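Local atomic coordinates of ABM domain-containing protein (Caulobacter crescentus, PDB entry 3BM7), a protein that is of uncharacterised function but adopts a ferredoxin-like fold and is probably a monooxygenase of the antibiotic biosynthesis family. Residues A[28-31]-A[32-35]. Residues are numbered along the deposited sequence; the frame is centred on the assembly and turned at random.
Sequences KVQP and AKAA
Gln-30 and Lys-33 send their side chains the same way and lie alongside each other. Both place CG beside the backbone N, opposite the carbonyl carbon, and from that matching start two long, flexible chains can run abreast. The lysine methylene CD lies 3.9 Å from the amide carbon CD of Gln-30. A bend at the last torsion of the lysine, chi4 149°, accompanies the approach of its ammonium group to the amide, where NZ gives a weak hydrogen bond of 3.3 Å to Gln-30 OE1. A water closes the triangle, accepting from Gln-30 NE2 at 3.1 Å and, weakly, from Lys-33 NZ. Both are additional to the main hold on the amide, the hydrogen bond from NE2 to Met-102 O, which probably fixes the amide's rotation, leaving OE1 on the side of Lys-33.

Beneath this pair the backbone turns sharply. Lys-33 N donates to Gln-30 O across 2.8 Å, approaching well above the carbonyl plane, and Ala-34 N donates to Pro-31 O at 3.2 Å in a fairly straight bond (162°) that also comes from above that plane. These two i to i+3 bonds carry the chain from strand 21-29 into helix 34-51, the first beta-to-alpha connection of the ferredoxin-like fold, with Lys-33 at the helix N-cap. Proline suits the turn because its ring holds phi near the value needed here and its nitrogen has no hydrogen to leave unpaired. Ala-34 CB lies 3.4 Å from Pro-31 O; alanine, a good helix former with only a methyl group, suits the first turn of the helix.

On the inner side, a branched apolar side chain suits the buried, extended position of Val-29: its CG1 reaches Ala-34 CA at 4.2 Å, and both side chains rest on Tyr-70 of the neighbouring strand 69-76. Farther out, Thr-101 packs against Lys-33.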
ATOM      1  N   LYS A  28       4.625  13.660   5.815  1.00 20.67           N
ATOM      2  CA  LYS A  28       5.890  14.360   5.813  1.00 20.41           C
ATOM      3  C   LYS A  28       6.169  14.770   7.270  1.00 19.96           C
ATOM      4  O   LYS A  28       5.566  15.732   7.754  1.00 20.05           O
ATOM      5  CB  LYS A  28       5.850  15.605   4.913  1.00 24.12           C
ATOM      6  CG  LYS A  28       5.644  15.290   3.426  1.00 28.70           C
ATOM      7  CD  LYS A  28       5.505  16.547   2.604  1.00 27.40           C
ATOM      8  N   VAL A  29       7.144  14.094   7.894  1.00 18.78           N
ATOM      9  CA  VAL A  29       7.455  14.258   9.326  1.00 18.18           C
ATOM     10  C   VAL A  29       8.784  15.011   9.449  1.00 19.96           C
ATOM     11  O   VAL A  29       9.663  14.858   8.608  1.00 18.73           O
ATOM     12  CB  VAL A  29       7.504  12.857  10.003  1.00 17.14           C
ATOM     13  CG1 VAL A  29       7.878  12.924  11.482  1.00 20.04           C
ATOM     14  CG2 VAL A  29       6.134  12.120   9.892  1.00 21.09           C
ATOM     15  N   GLN A  30       8.936  15.812  10.494  1.00 19.45           N
ATOM     16  CA  GLN A  30      10.215  16.476  10.741  1.00 19.54           C
ATOM     17  C   GLN A  30      11.204  15.379  11.140  1.00 18.66           C
ATOM     18  O   GLN A  30      10.941  14.654  12.094  1.00 19.01           O
ATOM     19  CB  GLN A  30      10.077  17.484  11.877  1.00 20.52           C
ATOM     20  CG  GLN A  30       9.181  18.659  11.549  1.00 19.37           C
ATOM     21  CD  GLN A  30       8.926  19.544  12.746  1.00 22.57           C
ATOM     22  OE1 GLN A  30       9.852  19.889  13.484  1.00 24.32           O
ATOM     23  NE2 GLN A  30       7.659  19.931  12.952  1.00 23.17           N
ATOM     24  N   PRO A  31      12.335  15.246  10.415  1.00 18.79           N
ATOM     25  CA  PRO A  31      13.254  14.148  10.789  1.00 19.42           C
ATOM     26  C   PRO A  31      13.697  14.095  12.251  1.00 18.64           C
ATOM     27  O   PRO A  31      13.817  12.997  12.809  1.00 20.03           O
ATOM     28  CB  PRO A  31      14.433  14.370   9.861  1.00 20.08           C
ATOM     29  CG  PRO A  31      13.767  14.930   8.621  1.00 22.34           C
ATOM     30  CD  PRO A  31      12.811  15.934   9.199  1.00 22.34           C
ATOM     31  N   ALA A  32      13.872  15.249  12.865  1.00 19.36           N
ATOM     32  CA  ALA A  32      14.309  15.297  14.260  1.00 18.26           C
ATOM     33  C   ALA A  32      13.210  14.795  15.211  1.00 20.86           C
ATOM     34  O   ALA A  32      13.487  14.476  16.374  1.00 22.13           O
ATOM     35  CB  ALA A  32      14.755  16.710  14.629  1.00 19.65           C
ATOM     36  N   LYS A  33      11.966  14.753  14.733  1.00 19.64           N
ATOM     37  CA  LYS A  33      10.841  14.303  15.554  1.00 21.78           C
ATOM     38  C   LYS A  33      10.295  12.956  15.115  1.00 22.23           C
ATOM     39  O   LYS A  33       9.227  12.547  15.536  1.00 20.53           O
ATOM     40  CB  LYS A  33       9.728  15.361  15.541  1.00 21.40           C
ATOM     41  CG  LYS A  33      10.168  16.694  16.074  1.00 26.25           C
ATOM     42  CD  LYS A  33       9.054  17.703  16.168  1.00 28.57           C
ATOM     43  CE  LYS A  33       9.492  18.869  17.070  1.00 31.82           C
ATOM     44  NZ  LYS A  33       8.877  20.147  16.667  1.00 38.84           N
ATOM     45  N   ALA A  34      11.064  12.224  14.309  1.00 22.39           N
ATOM     46  CA  ALA A  34      10.661  10.886  13.831  1.00 24.56           C
ATOM     47  C   ALA A  34      10.400   9.853  14.924  1.00 23.28           C
ATOM     48  O   ALA A  34       9.427   9.101  14.848  1.00 22.78           O
ATOM     49  CB  ALA A  34      11.713  10.327  12.837  1.00 26.79           C
ATOM     50  N   ALA A  35      11.239   9.811  15.962  1.00 23.39           N
ATOM     51  CA  ALA A  35      11.029   8.885  17.056  1.00 23.21           C
ATOM     52  C   ALA A  35       9.687   9.104  17.753  1.00 22.40           C
ATOM     53  O   ALA A  35       8.948   8.156  18.062  1.00 23.98           O
ATOM     54  CB  ALA A  35      12.196   9.021  18.096  1.00 24.77           C
TER
HETATM   55  O   HOH W   1       6.593  21.824  15.110  1.00 47.64           O